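Local coordinates for putative Endoribonuclease L-PSP (Entamoeba histolytica, PDB 3M1X), which is of unknown function but probably has deaminase activity, as a trimeric member of the RutC (YjgF/YER057c/UK114) family, at residues I70-L81 and G137-I145. Residues are numbered along the deposited sequence; the frame is centred on the assembly and turned at random.
Sequences IEEQSKQVMTNL and GALVEVECI
Gln73 reaches from the helix to the turn before strand 140-146, where OE1 accepts from Leu139 N in a nearly straight bond (2.9 Å, 169°). A long amide suits this place: its extended chain spans the gap, and the amide's O and N serve different groups. OE1 also accepts from a water that donates to Val140 O, while NE2 donates one N-H to a second water, which bonds Gly137 O, and the other to Gly67 O. Leu139 crosses Gln73 at about a right angle, its CD1 3.5 Å from Ile70 N. Most other side-chain contacts are apolar. Branched Val140 sets CG1 against Gln73 CB and Ser74 OG; Ile70 CD1 lies 3.9 Å from Val140 CB. Ser74 suits this oily surface because its OG bonds Ile70 O (2.8 Å). Val77's two branches touch both valines: CG1, anti to its backbone N (chi1 162°), meets Val142 CB at 3.6 Å, and CG2 leans toward Val140. Longer Leu81 reaches Val142 where helix and strand are farther apart. They run nearly parallel, 19° apart, as in the family's chorismate mutase-like fold. Helix 108-119 flanks the layer through Ser74 and Met78; strand 140-146 lies between strands 51-59 and 95-102, antiparallel to both.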
ATOM      1  N   ILE A  70      -8.357   6.526 -20.302  1.00 12.04           N
ATOM      2  CA  ILE A  70      -8.451   5.651 -19.131  1.00 11.60           C
ATOM      3  C   ILE A  70      -8.761   4.228 -19.527  1.00 10.51           C
ATOM      4  O   ILE A  70      -8.256   3.265 -18.943  1.00 10.70           O
ATOM      5  CB  ILE A  70      -9.510   6.193 -18.062  1.00 12.13           C
ATOM      6  CG1 ILE A  70      -9.478   5.275 -16.836  1.00 11.40           C
ATOM      7  CG2 ILE A  70     -10.895   6.389 -18.582  1.00 14.31           C
ATOM      8  CD1 ILE A  70      -8.182   5.274 -16.004  1.00 12.58           C
ATOM      9  N   GLU A  71      -9.609   4.055 -20.542  1.00 11.19           N
ATOM     10  CA  GLU A  71     -10.007   2.713 -20.946  1.00 11.60           C
ATOM     11  C   GLU A  71      -8.765   1.970 -21.473  1.00 11.38           C
ATOM     12  O   GLU A  71      -8.493   0.808 -21.144  1.00 11.24           O
ATOM     13  CB  GLU A  71     -11.069   2.751 -21.974  1.00 12.58           C
ATOM     14  CG  GLU A  71     -12.434   3.203 -21.580  1.00 13.37           C
ATOM     15  CD  GLU A  71     -12.606   4.753 -21.519  1.00 14.06           C
ATOM     16  OE1 GLU A  71     -11.683   5.495 -21.843  1.00 15.36           O
ATOM     17  OE2 GLU A  71     -13.766   5.141 -21.226  1.00 16.41           O
ATOM     18  N   GLU A  72      -8.018   2.626 -22.377  1.00 11.18           N
ATOM     19  CA  GLU A  72      -6.853   2.038 -22.974  1.00 11.99           C
ATOM     20  C   GLU A  72      -5.760   1.710 -21.975  1.00 10.14           C
ATOM     21  O   GLU A  72      -5.201   0.588 -21.992  1.00 10.03           O
ATOM     22  CB  GLU A  72      -6.310   2.962 -24.063  1.00 11.45           C
ATOM     23  CG  GLU A  72      -7.178   3.009 -25.328  1.00 15.82           C
ATOM     24  CD  GLU A  72      -6.986   4.271 -26.110  1.00 19.99           C
ATOM     25  OE1 GLU A  72      -7.436   4.183 -27.213  1.00 37.39           O
ATOM     26  OE2 GLU A  72      -6.552   5.337 -25.700  1.00 18.89           O
ATOM     27  N   GLN A  73      -5.489   2.639 -21.084  1.00 10.10           N
ATOM     28  CA  GLN A  73      -4.485   2.379 -20.101  1.00  9.50           C
ATOM     29  C   GLN A  73      -4.920   1.352 -19.081  1.00  8.75           C
ATOM     30  O   GLN A  73      -4.081   0.553 -18.652  1.00  8.44           O
ATOM     31  CB  GLN A  73      -4.028   3.654 -19.386  1.00  9.98           C
ATOM     32  CG  GLN A  73      -3.282   4.600 -20.311  1.00 10.41           C
ATOM     33  CD  GLN A  73      -2.697   5.820 -19.639  1.00 10.22           C
ATOM     34  OE1 GLN A  73      -2.521   5.839 -18.417  1.00 10.52           O
ATOM     35  NE2 GLN A  73      -2.420   6.852 -20.445  1.00 11.35           N
ATOM     36  N   SER A  74      -6.166   1.364 -18.650  1.00  8.68           N
ATOM     37  CA  SER A  74      -6.643   0.373 -17.688  1.00  8.51           C
ATOM     38  C   SER A  74      -6.556  -1.019 -18.210  1.00  8.19           C
ATOM     39  O   SER A  74      -6.120  -1.973 -17.522  1.00  7.88           O
ATOM     40  CB  SER A  74      -8.042   0.689 -17.205  1.00  8.96           C
ATOM     41  OG  SER A  74      -8.136   1.907 -16.538  1.00  9.44           O
ATOM     42  N   LYS A  75      -6.946  -1.236 -19.489  1.00  8.37           N
ATOM     43  CA  LYS A  75      -6.842  -2.545 -20.064  1.00  8.41           C
ATOM     44  C   LYS A  75      -5.417  -2.986 -20.123  1.00  7.42           C
ATOM     45  O   LYS A  75      -5.098  -4.137 -19.818  1.00  8.24           O
ATOM     46  CB  LYS A  75      -7.463  -2.503 -21.474  1.00  9.21           C
ATOM     47  CG  LYS A  75      -8.931  -2.402 -21.509  1.00 12.61           C
ATOM     48  CD  LYS A  75      -9.469  -2.064 -22.890  1.00 16.84           C
ATOM     49  CE  LYS A  75     -10.963  -1.871 -22.811  1.00 21.04           C
ATOM     50  NZ  LYS A  75     -11.472  -1.813 -24.273  1.00 28.17           N
ATOM     51  N   GLN A  76      -4.508  -2.118 -20.492  1.00  8.24           N
ATOM     52  CA  GLN A  76      -3.103  -2.435 -20.575  1.00  8.17           C
ATOM     53  C   GLN A  76      -2.518  -2.779 -19.211  1.00  7.51           C
ATOM     54  O   GLN A  76      -1.712  -3.695 -19.074  1.00  7.27           O
ATOM     55  CB  GLN A  76      -2.286  -1.358 -21.245  1.00  9.03           C
ATOM     56  CG  GLN A  76      -0.829  -1.782 -21.559  1.00  9.71           C
ATOM     57  CD  GLN A  76      -0.798  -2.924 -22.584  1.00 10.38           C
ATOM     58  OE1 GLN A  76      -1.341  -2.728 -23.664  1.00 13.11           O
ATOM     59  NE2 GLN A  76      -0.166  -4.026 -22.316  1.00  9.40           N
ATOM     60  N   VAL A  77      -2.895  -2.021 -18.185  1.00  7.34           N
ATOM     61  CA  VAL A  77      -2.433  -2.296 -16.845  1.00  6.69           C
ATOM     62  C   VAL A  77      -2.829  -3.710 -16.417  1.00  6.36           C
ATOM     63  O   VAL A  77      -2.022  -4.469 -15.882  1.00  6.37           O
ATOM     64  CB  VAL A  77      -2.967  -1.272 -15.841  1.00  7.77           C
ATOM     65  CG1 VAL A  77      -2.880  -1.767 -14.351  1.00  7.56           C
ATOM     66  CG2 VAL A  77      -2.240   0.100 -15.984  1.00  8.75           C
ATOM     67  N   MET A  78      -4.102  -4.082 -16.664  1.00  6.96           N
ATOM     68  CA  MET A  78      -4.515  -5.418 -16.207  1.00  6.94           C
ATOM     69  C   MET A  78      -3.877  -6.524 -16.991  1.00  6.88           C
ATOM     70  O   MET A  78      -3.540  -7.569 -16.440  1.00  6.49           O
ATOM     71  CB  MET A  78      -6.069  -5.515 -16.282  1.00  7.79           C
ATOM     72  CG  MET A  78      -6.839  -4.524 -15.524  1.00  8.15           C
ATOM     73  SD  MET A  78      -6.286  -4.224 -13.802  1.00  8.99           S
ATOM     74  CE  MET A  78      -6.577  -5.848 -13.095  1.00  9.73           C
ATOM     75  N   THR A  79      -3.639  -6.303 -18.277  1.00  6.79           N
ATOM     76  CA  THR A  79      -2.896  -7.241 -19.098  1.00  7.63           C
ATOM     77  C   THR A  79      -1.454  -7.385 -18.605  1.00  6.48           C
ATOM     78  O   THR A  79      -0.925  -8.471 -18.506  1.00  6.09           O
ATOM     79  CB  THR A  79      -2.926  -6.758 -20.573  1.00  8.24           C
ATOM     80  OG1 THR A  79      -4.278  -6.863 -20.989  1.00 11.11           O
ATOM     81  CG2 THR A  79      -2.063  -7.625 -21.453  1.00 10.99           C
ATOM     82  N   ASN A  80      -0.815  -6.259 -18.293  1.00  6.41           N
ATOM     83  CA  ASN A  80       0.519  -6.284 -17.777  1.00  6.55           C
ATOM     84  C   ASN A  80       0.650  -7.073 -16.487  1.00  6.37           C
ATOM     85  O   ASN A  80       1.582  -7.825 -16.280  1.00  5.92           O
ATOM     86  CB  ASN A  80       1.043  -4.854 -17.583  1.00  6.68           C
ATOM     87  CG  ASN A  80       1.359  -4.071 -18.839  1.00  7.13           C
ATOM     88  OD1 ASN A  80       1.429  -4.677 -19.937  1.00  7.21           O
ATOM     89  ND2 ASN A  80       1.534  -2.766 -18.725  1.00  8.12           N
ATOM     90  N   LEU A  81      -0.306  -6.836 -15.546  1.00  6.10           N
ATOM     91  CA  LEU A  81      -0.311  -7.604 -14.331  0.70  5.51           C
ATOM     92  C   LEU A  81      -0.392  -9.077 -14.568  1.00  5.65           C
ATOM     93  O   LEU A  81       0.310  -9.877 -13.950  1.00  6.03           O
ATOM     94  CB  LEU A  81      -1.432  -7.176 -13.386  0.70  7.66           C
ATOM     95  CG  LEU A  81      -1.186  -5.873 -12.659  0.70  8.20           C
ATOM     96  CD1 LEU A  81      -2.430  -5.436 -12.011  0.70 10.46           C
ATOM     97  CD2 LEU A  81      -0.002  -5.946 -11.660  0.70  9.93           C
ATOM     98  N   GLY A 137       2.936  10.582 -15.914  1.00 12.01           N
ATOM     99  CA  GLY A 137       1.667  11.070 -16.280  1.00 12.34           C
ATOM    100  C   GLY A 137       0.619  10.003 -16.475  1.00 12.11           C
ATOM    101  O   GLY A 137      -0.434  10.227 -17.068  1.00 12.81           O
ATOM    102  N   ALA A 138       0.853   8.798 -15.961  1.00 10.71           N
ATOM    103  CA  ALA A 138      -0.138   7.717 -16.131  1.00 11.07           C
ATOM    104  C   ALA A 138      -1.457   8.072 -15.548  1.00 10.14           C
ATOM    105  O   ALA A 138      -1.556   8.779 -14.511  1.00 11.34           O
ATOM    106  CB  ALA A 138       0.444   6.452 -15.399  1.00 10.56           C
ATOM    107  N   LEU A 139      -2.506   7.515 -16.102  1.00 10.79           N
ATOM    108  CA  LEU A 139      -3.817   7.732 -15.581  1.00 10.56           C
ATOM    109  C   LEU A 139      -4.266   6.740 -14.499  1.00  9.28           C
ATOM    110  O   LEU A 139      -5.240   6.934 -13.811  1.00  9.48           O
ATOM    111  CB  LEU A 139      -4.840   7.640 -16.723  1.00 12.01           C
ATOM    112  CG  LEU A 139      -4.732   8.722 -17.804  1.00 13.19           C
ATOM    113  CD1 LEU A 139      -5.820   8.489 -18.803  1.00 18.19           C
ATOM    114  CD2 LEU A 139      -4.728  10.169 -17.179  1.00 18.03           C
ATOM    115  N   VAL A 140      -3.560   5.612 -14.412  1.00  8.07           N
ATOM    116  CA  VAL A 140      -3.923   4.473 -13.558  1.00  7.47           C
ATOM    117  C   VAL A 140      -2.683   3.654 -13.313  1.00  7.82           C
ATOM    118  O   VAL A 140      -1.872   3.478 -14.210  1.00  8.13           O
ATOM    119  CB  VAL A 140      -5.057   3.672 -14.197  1.00  7.99           C
ATOM    120  CG1 VAL A 140      -4.769   3.281 -15.643  1.00  9.70           C
ATOM    121  CG2 VAL A 140      -5.410   2.451 -13.374  1.00  9.90           C
ATOM    122  N   GLU A 141      -2.564   3.139 -12.089  1.00  7.56           N
ATOM    123  CA  GLU A 141      -1.501   2.285 -11.663  1.00  6.89           C
ATOM    124  C   GLU A 141      -2.098   1.232 -10.772  1.00  6.35           C
ATOM    125  O   GLU A 141      -2.872   1.578  -9.881  1.00  7.19           O
ATOM    126  CB  GLU A 141      -0.466   3.133 -10.920  1.00  6.86           C
ATOM    127  CG  GLU A 141       0.729   2.362 -10.402  1.00  7.57           C
ATOM    128  CD  GLU A 141       1.638   3.211  -9.467  1.00 15.62           C
ATOM    129  OE1 GLU A 141       2.025   4.185  -9.934  1.00 19.20           O
ATOM    130  OE2 GLU A 141       1.808   2.801  -8.309  1.00 21.53           O
ATOM    131  N   VAL A 142      -1.750  -0.049 -10.922  1.00  6.17           N
ATOM    132  CA  VAL A 142      -2.303  -1.131 -10.081  1.00  5.47           C
ATOM    133  C   VAL A 142      -1.161  -2.029  -9.634  1.00  5.69           C
ATOM    134  O   VAL A 142      -0.414  -2.531 -10.463  1.00  5.90           O
ATOM    135  CB  VAL A 142      -3.376  -1.939 -10.801  1.00  6.34           C
ATOM    136  CG1 VAL A 142      -3.898  -3.055  -9.819  1.00  6.89           C
ATOM    137  CG2 VAL A 142      -4.571  -1.056 -11.257  1.00  7.50           C
ATOM    138  N   GLU A 143      -1.023  -2.160  -8.341  1.00  5.85           N
ATOM    139  CA  GLU A 143      -0.099  -3.140  -7.729  1.00  5.43           C
ATOM    140  C   GLU A 143      -0.882  -4.266  -7.105  1.00  4.99           C
ATOM    141  O   GLU A 143      -2.108  -4.173  -6.891  1.00  5.36           O
ATOM    142  CB  GLU A 143       0.797  -2.485  -6.692  1.00  5.53           C
ATOM    143  CG  GLU A 143      -0.002  -1.824  -5.553  1.00  6.17           C
ATOM    144  CD  GLU A 143       0.801  -1.257  -4.482  1.00  6.43           C
ATOM    145  OE1 GLU A 143       1.987  -1.265  -4.436  1.00  7.92           O
ATOM    146  OE2 GLU A 143       0.150  -0.668  -3.539  1.00 10.40           O
ATOM    147  N   CYS A 144      -0.228  -5.368  -6.781  1.00  4.66           N
ATOM    148  CA  CYS A 144      -0.912  -6.485  -6.095  1.00  4.91           C
ATOM    149  C   CYS A 144       0.042  -7.389  -5.371  1.00  4.65           C
ATOM    150  O   CYS A 144       1.252  -7.338  -5.588  1.00  5.60           O
ATOM    151  CB  CYS A 144      -1.767  -7.242  -7.098  1.00  5.72           C
ATOM    152  SG  CYS A 144      -0.868  -8.351  -8.197  1.00  8.50           S
ATOM    153  N   ILE A 145      -0.541  -8.235  -4.529  1.00  4.86           N
ATOM    154  CA  ILE A 145       0.151  -9.347  -3.941  0.50  5.04           C
ATOM    155  C   ILE A 145      -0.626 -10.589  -4.257  1.00  4.47           C
ATOM    156  O   ILE A 145      -1.862 -10.608  -4.262  1.00  5.15           O
ATOM    157  CB  ILE A 145       0.376  -9.214  -2.403  0.50  5.98           C
ATOM    158  CG1 ILE A 145       1.271 -10.371  -1.865  0.50  7.09           C
ATOM    159  CG2 ILE A 145      -0.938  -9.146  -1.681  0.50  8.30           C
ATOM    160  CD1 ILE A 145       1.406 -10.345  -0.380  0.50 11.78           C
TER
HETATM  161  O   HOH W   1      -1.367   3.887 -16.845  1.00  9.19           O
HETATM  162  O   HOH W   2      -1.259   9.379 -19.593  1.00 15.47           O